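Spermidine/putrescine ABC transporter, periplasmic binding protein (Treponema pallidum, PDB 2V84) probably binds polyamines such as spermidine and putrescine as the solute receptor of an ABC-type uptake system. Local coordinates at residues M160-M163 and E168-G171; L195-W200 and N338-R343; A173-G178 and A252-V257; E229-E234 and I243-P248. All coordinates share one frame; numbering follows the deposited sequence. Where two conformers were deposited one is given.

Contact 1: residues M160-M163 and E168-G171; sequences MSMM and EVMG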
loop_
_atom_site.group_PDB
_atom_site.type_symbol
_atom_site.label_atom_id
_atom_site.label_comp_id
_atom_site.label_asym_id
_atom_site.label_seq_id
_atom_site.Cartn_x
_atom_site.Cartn_y
_atom_site.Cartn_z
ATOM N N MET A 160 -8.840 18.426 8.758
ATOM C CA MET A 160 -7.822 17.496 8.273
ATOM C C MET A 160 -8.007 16.127 8.898
ATOM O O MET A 160 -8.587 16.004 9.980
ATOM C CB MET A 160 -6.426 18.035 8.614
ATOM C CG MET A 160 -6.152 19.415 7.986
ATOM S SD MET A 160 -4.410 19.897 8.088
ATOM C CE MET A 160 -4.250 20.217 9.846
ATOM N N SER A 161 -7.526 15.096 8.203
ATOM C CA SER A 161 -7.401 13.760 8.777
ATOM C C SER A 161 -6.056 13.151 8.418
ATOM O O SER A 161 -5.408 13.542 7.425
ATOM C CB SER A 161 -8.540 12.839 8.295
ATOM O OG SER A 161 -8.425 12.518 6.902
ATOM N N MET A 162 -5.611 12.214 9.261
ATOM C CA MET A 162 -4.516 11.354 8.926
ATOM C C MET A 162 -5.056 9.942 8.916
ATOM O O MET A 162 -6.166 9.686 9.415
ATOM C CB MET A 162 -3.325 11.527 9.898
ATOM C CG MET A 162 -2.631 12.906 9.745
ATOM S SD MET A 162 -1.094 12.979 10.667
ATOM C CE MET A 162 -0.022 12.123 9.535
ATOM N N MET A 163 -4.279 9.015 8.362
ATOM C CA MET A 163 -4.745 7.636 8.216
ATOM C C MET A 163 -4.758 6.879 9.537
ATOM O O MET A 163 -3.926 7.141 10.411
ATOM C CB MET A 163 -3.912 6.893 7.173
ATOM C CG MET A 163 -4.214 7.324 5.749
ATOM S SD MET A 163 -3.737 6.070 4.537
ATOM C CE MET A 163 -1.971 6.252 4.546
ATOM N N GLU A 168 1.988 3.870 8.897
ATOM C CA GLU A 168 1.898 5.083 8.055
ATOM C C GLU A 168 2.095 6.367 8.837
ATOM O O GLU A 168 2.854 7.246 8.415
ATOM C CB GLU A 168 0.553 5.176 7.308
ATOM C CG GLU A 168 0.349 4.198 6.135
ATOM C CD GLU A 168 1.383 4.263 5.007
ATOM O OE1 GLU A 168 2.256 5.151 4.938
ATOM O OE2 GLU A 168 1.332 3.364 4.166
ATOM N N VAL A 169 1.395 6.494 9.966
ATOM C CA VAL A 169 1.447 7.733 10.742
ATOM C C VAL A 169 2.773 7.881 11.496
ATOM O O VAL A 169 3.442 8.914 11.382
ATOM C CB VAL A 169 0.186 7.908 11.629
ATOM C CG1 VAL A 169 0.248 9.200 12.451
ATOM C CG2 VAL A 169 -1.053 7.975 10.706
ATOM N N MET A 170 3.169 6.833 12.212
ATOM C CA MET A 170 4.497 6.819 12.843
ATOM C C MET A 170 5.602 7.010 11.803
ATOM O O MET A 170 6.584 7.741 12.039
ATOM C CB MET A 170 4.735 5.534 13.654
ATOM C CG MET A 170 3.956 5.445 14.974
ATOM S SD MET A 170 4.238 6.825 16.129
ATOM C CE MET A 170 5.801 6.275 16.816
ATOM N N GLY A 171 5.435 6.363 10.651
ATOM C CA GLY A 171 6.404 6.448 9.559
ATOM C C GLY A 171 6.581 7.863 9.046
ATOM O O GLY A 171 7.706 8.333 8.876
#
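Glu168, in the first turn of helix 166-176, meets Met163. Starting from its CB, 3.9 Å from Met163 CE, the side chain reaches CG, which lies closer to the same methyl, at 3.5 Å. Chi2 of -58° bends the chain here, and CD, 3.9 Å from Met163 CE, is still within van der Waals range. At the tip OE2 turns to another partner, a salt bridge to Lys323, so the methionine touches the aliphatic shank while the charge is paired elsewhere. Met163 was modelled in two conformers, and the exact spacing of these contacts is therefore doubtful.

The second pair is plainly apolar. Met162 runs out extended through chi2 and bends at chi3 (80°), which brings its CE to Val169 CG1 at 4.1 Å, the two side chains meeting at a slant. Val169 CG2 faces the carbonyl O of Met163, though the modelled separation is too short to carry weight. No hydrogen bond joins the two segments. Their polar links run outward: Met163 N bonds to His225 ND1, and Glu168 N to Asp165 OD2.

Strand 160-162 lies parallel to strand 204-207, with helices 166-176 and 186-200 between them in the chain. The contact is thus the opening strand-to-helix turn of a beta-alpha-beta crossover, and it carries Glu168, a residue predicted to bind spermidine.

Contact 2: residues L195-W200 and N338-R343; sequences LVTDHW and NAVRFR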
loop_
_atom_site.group_PDB
_atom_site.type_symbol
_atom_site.label_atom_id
_atom_site.label_comp_id
_atom_site.label_asym_id
_atom_site.label_seq_id
_atom_site.Cartn_x
_atom_site.Cartn_y
_atom_site.Cartn_z
ATOM N N LEU A 195 5.575 14.137 18.357
ATOM C CA LEU A 195 5.227 14.902 17.151
ATOM C C LEU A 195 3.761 14.696 16.734
ATOM O O LEU A 195 3.025 15.664 16.524
ATOM C CB LEU A 195 6.181 14.560 15.998
ATOM C CG LEU A 195 6.145 15.452 14.752
ATOM C CD1 LEU A 195 6.504 16.916 15.100
ATOM C CD2 LEU A 195 7.044 14.922 13.676
ATOM N N VAL A 196 3.335 13.435 16.608
ATOM C CA VAL A 196 1.940 13.138 16.224
ATOM C C VAL A 196 0.963 13.643 17.285
ATOM O O VAL A 196 -0.004 14.321 16.961
ATOM C CB VAL A 196 1.680 11.617 15.981
ATOM C CG1 VAL A 196 0.264 11.397 15.500
ATOM C CG2 VAL A 196 2.669 11.031 14.983
ATOM N N THR A 197 1.216 13.298 18.551
ATOM C CA THR A 197 0.300 13.661 19.637
ATOM C C THR A 197 0.197 15.161 19.859
ATOM O O THR A 197 -0.901 15.704 19.922
ATOM C CB THR A 197 0.696 12.972 20.948
ATOM O OG1 THR A 197 0.729 11.571 20.710
ATOM C CG2 THR A 197 -0.296 13.261 22.048
ATOM N N ASP A 198 1.348 15.815 19.969
ATOM C CA ASP A 198 1.381 17.221 20.330
ATOM C C ASP A 198 1.272 18.195 19.184
ATOM O O ASP A 198 0.850 19.332 19.400
ATOM C CB ASP A 198 2.632 17.543 21.161
ATOM C CG ASP A 198 2.539 17.027 22.583
ATOM O OD1 ASP A 198 1.409 16.705 23.034
ATOM O OD2 ASP A 198 3.603 16.955 23.243
ATOM N N HIS A 199 1.635 17.783 17.973
ATOM C CA HIS A 199 1.696 18.729 16.840
ATOM C C HIS A 199 0.690 18.494 15.720
ATOM O O HIS A 199 0.183 19.456 15.126
ATOM C CB HIS A 199 3.125 18.842 16.302
ATOM C CG HIS A 199 4.096 19.374 17.315
ATOM N ND1 HIS A 199 3.996 20.647 17.838
ATOM C CD2 HIS A 199 5.146 18.796 17.944
ATOM C CE1 HIS A 199 4.953 20.835 18.726
ATOM N NE2 HIS A 199 5.671 19.728 18.804
ATOM N N TRP A 200 0.378 17.229 15.443
ATOM C CA TRP A 200 -0.529 16.888 14.348
ATOM C C TRP A 200 -1.917 16.537 14.829
ATOM O O TRP A 200 -2.882 17.110 14.365
ATOM C CB TRP A 200 0.039 15.752 13.494
ATOM C CG TRP A 200 1.332 16.093 12.814
ATOM C CD1 TRP A 200 1.905 17.334 12.701
ATOM C CD2 TRP A 200 2.211 15.181 12.150
ATOM N NE1 TRP A 200 3.082 17.249 12.014
ATOM C CE2 TRP A 200 3.299 15.937 11.657
ATOM C CE3 TRP A 200 2.176 13.789 11.907
ATOM C CZ2 TRP A 200 4.348 15.360 10.929
ATOM C CZ3 TRP A 200 3.229 13.205 11.192
ATOM C CH2 TRP A 200 4.299 13.999 10.699
ATOM N N ASN A 338 -1.185 3.095 20.451
ATOM C CA ASN A 338 -2.427 2.941 21.208
ATOM C C ASN A 338 -2.758 4.185 22.055
ATOM O O ASN A 338 -3.928 4.483 22.308
ATOM C CB ASN A 338 -2.411 1.649 22.045
ATOM C CG ASN A 338 -2.710 0.391 21.214
ATOM O OD1 ASN A 338 -3.114 0.464 20.056
ATOM N ND2 ASN A 338 -2.519 -0.768 21.822
ATOM N N ALA A 339 -1.719 4.919 22.456
ATOM C CA ALA A 339 -1.852 6.165 23.183
ATOM C C ALA A 339 -2.275 7.296 22.232
ATOM O O ALA A 339 -3.188 8.058 22.529
ATOM C CB ALA A 339 -0.546 6.511 23.867
ATOM N N VAL A 340 -1.596 7.404 21.093
ATOM C CA VAL A 340 -1.979 8.359 20.045
ATOM C C VAL A 340 -3.432 8.135 19.611
ATOM O O VAL A 340 -4.205 9.091 19.436
ATOM C CB VAL A 340 -1.095 8.178 18.775
ATOM C CG1 VAL A 340 -1.667 8.968 17.582
ATOM C CG2 VAL A 340 0.341 8.569 19.049
ATOM N N ARG A 341 -3.787 6.869 19.436
ATOM C CA ARG A 341 -5.012 6.497 18.744
ATOM C C ARG A 341 -6.247 6.443 19.646
ATOM O O ARG A 341 -7.353 6.760 19.192
ATOM C CB ARG A 341 -4.783 5.188 17.972
ATOM C CG ARG A 341 -5.964 4.610 17.200
ATOM C CD ARG A 341 -6.617 5.600 16.223
ATOM N NE ARG A 341 -7.686 4.928 15.483
ATOM C CZ ARG A 341 -8.927 4.755 15.934
ATOM N NH1 ARG A 341 -9.284 5.211 17.130
ATOM N NH2 ARG A 341 -9.820 4.120 15.186
ATOM N N PHE A 342 -6.065 6.063 20.912
ATOM C CA PHE A 342 -7.200 5.884 21.827
ATOM C C PHE A 342 -7.234 6.829 23.028
ATOM O O PHE A 342 -8.069 6.659 23.923
ATOM C CB PHE A 342 -7.272 4.438 22.324
ATOM C CG PHE A 342 -7.470 3.429 21.236
ATOM C CD1 PHE A 342 -8.649 3.409 20.492
ATOM C CD2 PHE A 342 -6.497 2.482 20.977
ATOM C CE1 PHE A 342 -8.843 2.483 19.493
ATOM C CE2 PHE A 342 -6.678 1.542 19.975
ATOM C CZ PHE A 342 -7.860 1.543 19.228
ATOM N N ARG A 343 -6.322 7.799 23.068
ATOM C CA ARG A 343 -6.359 8.834 24.102
ATOM C C ARG A 343 -6.757 10.158 23.476
ATOM O O ARG A 343 -6.914 11.161 24.176
ATOM C CB ARG A 343 -5.011 8.983 24.812
ATOM C CG ARG A 343 -4.656 7.854 25.741
ATOM C CD ARG A 343 -3.233 8.002 26.251
ATOM N NE ARG A 343 -2.685 6.723 26.707
ATOM C CZ ARG A 343 -1.499 6.572 27.295
ATOM N NH1 ARG A 343 -0.713 7.625 27.512
ATOM N NH2 ARG A 343 -1.097 5.361 27.657
ATOM O OXT ARG A 343 -6.933 10.254 22.258
#
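Val196 and Val340 both place CG1 anti to the backbone N (chi1 -176° and 169°), and these two methyls meet, Val196 CG1 lying 3.7 Å from Val340 CG1. The side chains cross at about a right angle, and the CG1 methyls make the contact between them. Thr197 is turned differently: with chi1 at -56° its OG1 stands beside its own backbone N, 3.5 Å from Val340 CG2. That is van der Waals contact only, because the polar partner of this hydroxyl is Ala193 O, one turn back in the same helix. Val340 therefore spends one methyl on each of two successive residues, and the backbones come close, with Thr197 CA 5.8 Å from Val340 CA.

Both helices are near their ends here. Leu195 O accepts from His199 N at 2.9 Å and also from Trp200 N at 3.3 Å, the second bond marking a wider pi-type turn. Just beyond segment 195-200, Lys201 NZ hydrogen-bonds to Val340 O and forms a salt bridge with the C-terminal carboxylate at Arg343 OXT, which adds a polar link beside the apolar one.

Helix 330-342, the last of the chain, thus packs on the end of helix 186-200. Phe207 of strand 204-207 touches both Val196 and Val340, while Val169 and Ala173 of helix 166-176 pack against Val196.

Contact 3: residues A173-G178 and A252-V257; sequences ALASLG and ASPVYV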
loop_
_atom_site.group_PDB
_atom_site.type_symbol
_atom_site.label_atom_id
_atom_site.label_comp_id
_atom_site.label_asym_id
_atom_site.label_seq_id
_atom_site.Cartn_x
_atom_site.Cartn_y
_atom_site.Cartn_z
ATOM N N ALA A 173 5.919 10.601 10.692
ATOM C CA ALA A 173 6.543 11.351 11.786
ATOM C C ALA A 173 8.036 11.075 11.863
ATOM O O ALA A 173 8.840 12.005 11.971
ATOM C CB ALA A 173 5.874 11.029 13.100
ATOM N N LEU A 174 8.395 9.799 11.787
ATOM C CA LEU A 174 9.808 9.374 11.739
ATOM C C LEU A 174 10.550 9.999 10.560
ATOM O O LEU A 174 11.623 10.577 10.745
ATOM C CB LEU A 174 9.898 7.856 11.672
ATOM C CG LEU A 174 9.607 7.138 12.994
ATOM C CD1 LEU A 174 9.284 5.660 12.776
ATOM C CD2 LEU A 174 10.774 7.313 13.953
ATOM N N ALA A 175 9.965 9.887 9.359
ATOM C CA ALA A 175 10.496 10.500 8.150
ATOM C C ALA A 175 10.760 12.000 8.351
ATOM O O ALA A 175 11.880 12.463 8.145
ATOM C CB ALA A 175 9.564 10.255 6.973
ATOM N N SER A 176 9.737 12.738 8.777
ATOM C CA SER A 176 9.867 14.174 9.066
ATOM C C SER A 176 11.026 14.504 9.995
ATOM O O SER A 176 11.726 15.487 9.770
ATOM C CB SER A 176 8.586 14.730 9.682
ATOM O OG SER A 176 7.510 14.573 8.791
ATOM N N LEU A 177 11.219 13.686 11.029
ATOM C CA LEU A 177 12.323 13.858 11.993
ATOM C C LEU A 177 13.674 13.297 11.527
ATOM O O LEU A 177 14.630 13.235 12.321
ATOM C CB LEU A 177 11.951 13.229 13.339
ATOM C CG LEU A 177 10.754 13.872 14.050
ATOM C CD1 LEU A 177 10.147 12.922 15.070
ATOM C CD2 LEU A 177 11.161 15.194 14.688
ATOM N N GLY A 178 13.753 12.881 10.260
ATOM C CA GLY A 178 15.007 12.396 9.682
ATOM C C GLY A 178 15.388 11.010 10.163
ATOM O O GLY A 178 16.547 10.578 10.046
ATOM N N ALA A 252 12.248 10.996 3.523
ATOM C CA ALA A 252 12.080 9.616 3.066
ATOM C C ALA A 252 10.741 9.061 3.534
ATOM O O ALA A 252 10.673 8.252 4.443
ATOM C CB ALA A 252 13.246 8.735 3.547
ATOM N N SER A 253 9.666 9.535 2.910
ATOM C CA SER A 253 8.305 9.139 3.275
ATOM C C SER A 253 8.094 7.634 3.143
ATOM O O SER A 253 8.683 7.008 2.264
ATOM C CB SER A 253 7.293 9.848 2.383
ATOM O OG SER A 253 7.517 11.238 2.390
ATOM N N PRO A 254 7.219 7.061 3.993
ATOM C CA PRO A 254 6.945 5.630 3.902
ATOM C C PRO A 254 6.349 5.193 2.559
ATOM O O PRO A 254 5.409 5.811 2.025
ATOM C CB PRO A 254 5.954 5.352 5.035
ATOM C CG PRO A 254 5.719 6.620 5.749
ATOM C CD PRO A 254 6.450 7.738 5.055
ATOM N N VAL A 255 6.893 4.093 2.046
ATOM C CA VAL A 255 6.502 3.481 0.783
ATOM C C VAL A 255 6.074 2.027 1.098
ATOM O O VAL A 255 6.551 1.438 2.054
ATOM C CB VAL A 255 7.692 3.565 -0.243
ATOM C CG1 VAL A 255 7.408 2.817 -1.528
ATOM C CG2 VAL A 255 8.012 5.025 -0.579
ATOM N N TYR A 256 5.142 1.465 0.332
ATOM C CA TYR A 256 4.737 0.062 0.541
ATOM C C TYR A 256 4.993 -0.786 -0.696
ATOM O O TYR A 256 4.992 -0.278 -1.804
ATOM C CB TYR A 256 3.255 -0.059 0.981
ATOM C CG TYR A 256 2.272 0.332 -0.097
ATOM C CD1 TYR A 256 1.949 -0.551 -1.148
ATOM C CD2 TYR A 256 1.673 1.574 -0.076
ATOM C CE1 TYR A 256 1.079 -0.174 -2.167
ATOM C CE2 TYR A 256 0.785 1.949 -1.067
ATOM C CZ TYR A 256 0.489 1.079 -2.105
ATOM O OH TYR A 256 -0.377 1.486 -3.095
ATOM N N VAL A 257 5.256 -2.078 -0.496
ATOM C CA VAL A 257 5.206 -3.041 -1.597
ATOM C C VAL A 257 4.289 -4.204 -1.189
ATOM O O VAL A 257 4.468 -4.795 -0.136
ATOM C CB VAL A 257 6.608 -3.555 -2.047
ATOM C CG1 VAL A 257 7.405 -4.098 -0.850
ATOM C CG2 VAL A 257 6.443 -4.593 -3.169
HETATM O O HOH W 1 13.660 11.471 6.113
#
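A Schellman motif ends helix 166-176, and one face of that last turn, at Ala175, rests on the loop that leads into strand 254-260. The motif is defined by two backbone bonds, Tyr179 N to Leu174 O and Gly178 N to Ala175 O, the latter 2.9 Å long. Gly178, the C-prime residue, has the positive phi (74°) with which the chain leaves the helix.

Across the contact a single methyl does the touching. Ala175 CB points at the loop and lies 3.4 Å from the carbonyl O of Ala252. Farther along, the same CB is 4.1 Å from Ser253 CA and 4.4 Å from Pro254 CD, so it lies against backbone and proline ring as the loop becomes strand. The small side chain allows a close approach, with Ala175 CA only 5.4 Å from Ala252 CA. Ala252 O is buried here without a polar partner in the model.

Ser253 points away from the helix, and its OG hydrogen-bonds to Pro248 O and Trp148 NE1. The contact borders the probable ligand region: Pro254 lies about 4 Å, side chain to side chain, from Glu168 of the predicted spermidine site. No direct hydrogen bond joins the two segments, but one water does: it donates to Ala175 O at 2.9 Å and accepts from Ala252 N at 3.0 Å.

Contact 4: residues E229-E234 and I243-P248; sequences EAFFAE and IDFFIP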
loop_
_atom_site.group_PDB
_atom_site.type_symbol
_atom_site.label_atom_id
_atom_site.label_comp_id
_atom_site.label_asym_id
_atom_site.label_seq_id
_atom_site.Cartn_x
_atom_site.Cartn_y
_atom_site.Cartn_z
ATOM N N GLU A 229 -5.559 6.955 -5.417
ATOM C CA GLU A 229 -6.664 6.286 -6.113
ATOM C C GLU A 229 -8.018 6.466 -5.417
ATOM O O GLU A 229 -9.045 6.489 -6.083
ATOM C CB GLU A 229 -6.343 4.797 -6.365
ATOM C CG GLU A 229 -6.274 3.884 -5.107
ATOM C CD GLU A 229 -4.915 3.858 -4.443
ATOM O OE1 GLU A 229 -4.061 4.730 -4.743
ATOM O OE2 GLU A 229 -4.701 2.965 -3.600
ATOM N N ALA A 230 -8.025 6.582 -4.087
ATOM C CA ALA A 230 -9.269 6.850 -3.345
ATOM C C ALA A 230 -9.767 8.289 -3.508
ATOM O O ALA A 230 -10.941 8.522 -3.776
ATOM C CB ALA A 230 -9.099 6.505 -1.870
ATOM N N PHE A 231 -8.879 9.268 -3.349
ATOM C CA PHE A 231 -9.264 10.677 -3.518
ATOM C C PHE A 231 -9.853 10.897 -4.903
ATOM O O PHE A 231 -10.881 11.561 -5.068
ATOM C CB PHE A 231 -8.032 11.576 -3.330
ATOM C CG PHE A 231 -7.536 11.646 -1.911
ATOM C CD1 PHE A 231 -8.298 12.292 -0.935
ATOM C CD2 PHE A 231 -6.305 11.114 -1.554
ATOM C CE1 PHE A 231 -7.853 12.378 0.387
ATOM C CE2 PHE A 231 -5.841 11.199 -0.223
ATOM C CZ PHE A 231 -6.635 11.830 0.752
ATOM N N PHE A 232 -9.203 10.335 -5.913
ATOM C CA PHE A 232 -9.612 10.631 -7.279
ATOM C C PHE A 232 -10.824 9.818 -7.720
ATOM O O PHE A 232 -11.619 10.297 -8.511
ATOM C CB PHE A 232 -8.422 10.494 -8.228
ATOM C CG PHE A 232 -7.404 11.600 -8.079
ATOM C CD1 PHE A 232 -7.623 12.847 -8.670
ATOM C CD2 PHE A 232 -6.234 11.395 -7.350
ATOM C CE1 PHE A 232 -6.696 13.879 -8.536
ATOM C CE2 PHE A 232 -5.293 12.425 -7.197
ATOM C CZ PHE A 232 -5.522 13.665 -7.811
ATOM N N ALA A 233 -10.980 8.602 -7.200
ATOM C CA ALA A 233 -12.179 7.798 -7.497
ATOM C C ALA A 233 -13.418 8.452 -6.913
ATOM O O ALA A 233 -14.512 8.420 -7.511
ATOM C CB ALA A 233 -12.014 6.384 -6.944
ATOM N N GLU A 234 -13.235 9.097 -5.768
ATOM C CA GLU A 234 -14.342 9.613 -4.975
ATOM C C GLU A 234 -14.740 11.055 -5.289
ATOM O O GLU A 234 -15.794 11.527 -4.845
ATOM C CB GLU A 234 -13.973 9.494 -3.506
ATOM C CG GLU A 234 -15.125 9.668 -2.567
ATOM C CD GLU A 234 -15.751 8.360 -2.186
ATOM O OE1 GLU A 234 -15.003 7.359 -2.038
ATOM O OE2 GLU A 234 -16.988 8.349 -2.024
ATOM N N ILE A 243 -7.378 19.483 -7.011
ATOM C CA ILE A 243 -6.706 18.621 -6.042
ATOM C C ILE A 243 -5.214 18.598 -6.322
ATOM O O ILE A 243 -4.787 18.369 -7.445
ATOM C CB ILE A 243 -7.221 17.148 -6.067
ATOM C CG1 ILE A 243 -8.742 17.080 -5.949
ATOM C CG2 ILE A 243 -6.573 16.313 -4.922
ATOM C CD1 ILE A 243 -9.319 15.715 -6.260
ATOM N N ASP A 244 -4.414 18.801 -5.279
ATOM C CA ASP A 244 -2.997 18.540 -5.378
ATOM C C ASP A 244 -2.751 17.376 -4.466
ATOM O O ASP A 244 -2.883 17.514 -3.245
ATOM C CB ASP A 244 -2.198 19.753 -4.897
ATOM C CG ASP A 244 -0.706 19.608 -5.099
ATOM O OD1 ASP A 244 -0.223 18.570 -5.610
ATOM O OD2 ASP A 244 0.013 20.560 -4.716
ATOM N N PHE A 245 -2.450 16.229 -5.067
ATOM C CA PHE A 245 -2.025 15.062 -4.341
ATOM C C PHE A 245 -0.529 14.999 -4.522
ATOM O O PHE A 245 -0.044 15.132 -5.652
ATOM C CB PHE A 245 -2.669 13.769 -4.888
ATOM C CG PHE A 245 -2.138 12.548 -4.238
ATOM C CD1 PHE A 245 -2.696 12.077 -3.053
ATOM C CD2 PHE A 245 -1.006 11.919 -4.746
ATOM C CE1 PHE A 245 -2.127 11.004 -2.409
ATOM C CE2 PHE A 245 -0.464 10.832 -4.119
ATOM C CZ PHE A 245 -1.017 10.376 -2.941
ATOM N N PHE A 246 0.194 14.795 -3.425
ATOM C CA PHE A 246 1.649 14.634 -3.465
ATOM C C PHE A 246 2.109 13.688 -2.382
ATOM O O PHE A 246 1.500 13.592 -1.323
ATOM C CB PHE A 246 2.375 15.986 -3.281
ATOM C CG PHE A 246 1.887 16.780 -2.106
ATOM C CD1 PHE A 246 0.794 17.633 -2.235
ATOM C CD2 PHE A 246 2.533 16.711 -0.885
ATOM C CE1 PHE A 246 0.322 18.369 -1.142
ATOM C CE2 PHE A 246 2.079 17.433 0.203
ATOM C CZ PHE A 246 0.962 18.271 0.076
ATOM N N ILE A 247 3.205 12.996 -2.654
ATOM C CA ILE A 247 3.930 12.272 -1.623
ATOM C C ILE A 247 5.094 13.204 -1.291
ATOM O O ILE A 247 5.852 13.554 -2.192
ATOM C CB ILE A 247 4.448 10.916 -2.165
ATOM C CG1 ILE A 247 3.278 10.053 -2.652
ATOM C CG2 ILE A 247 5.336 10.204 -1.117
ATOM C CD1 ILE A 247 3.588 9.178 -3.872
ATOM N N PRO A 248 5.228 13.644 -0.015
ATOM C CA PRO A 248 6.277 14.584 0.342
ATOM C C PRO A 248 7.669 14.100 -0.090
ATOM O O PRO A 248 8.033 12.950 0.178
ATOM C CB PRO A 248 6.158 14.658 1.867
ATOM C CG PRO A 248 4.687 14.429 2.096
ATOM C CD PRO A 248 4.351 13.337 1.134
#
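Phe232 sets its ring against two residues of strand 243-246, Ile243 and Phe245. Its CE2 lies 3.7 Å from Phe245 CB, and this methylene sits at the ring edge, near the ring plane. Farther round the rim, Phe232 CE1 meets Ile243 CD1 at 3.9 Å, and Phe232 CZ is 4.1 Å from Ile243 CG2, so both branches of the isoleucine are used. Phe231 makes a separate touch, its CD2 lying 4.0 Å from Phe245 CD1, with the two side chains crossing at about a right angle. All of this is van der Waals contact between hydrocarbon groups.

The chi1 of Phe245 helps explain this: it carries the ring anti to the backbone N (174°), which takes CD1 to Phe231 CD2, while CB makes the nearest approach to Phe232. In the next shell, Phe232 stacks with Tyr311 and meets His240 edge-to-face, while Phe231 meets Phe216 edge-to-face. On the strand, Asp244 points away from the helix and pairs with Arg146 in a salt bridge.

The helix and strand axes run nearly antiparallel, at 162°, and come within 10.3 Å. Strand 243-246 is joined to strand 125-137 by backbone hydrogen bonds between Asp244 and Val136 and between Phe246 and Ile134. Helix 228-234 covers one face of this part of the mixed sheet, with Phe231 reaching Ala135 and Ala230 packing on Tyr212 and Ala213 of helix 212-218.

How the contacts relate
Contacts 1, 2 and 3 form a connected group: helix 166-176 serves contacts 1 and 3 and packs on helix 186-200 of contact 2, while Met162 SD lies near Trp200 CE3. All three are buried, but the centre of contact 2 is about 22 Å from the centre of the chain, against about 13 Å for contacts 1 and 3 and 14 Å for contact 4, which is only partly buried. Contact 4 touches the group through contact 3. Their chemistry differs: methionine and an acid shank near the predicted polyamine site in contact 1, valine methyls between helices in contact 2, one methyl and a bridging water in contact 3, and aromatic rings over sheet in contact 4.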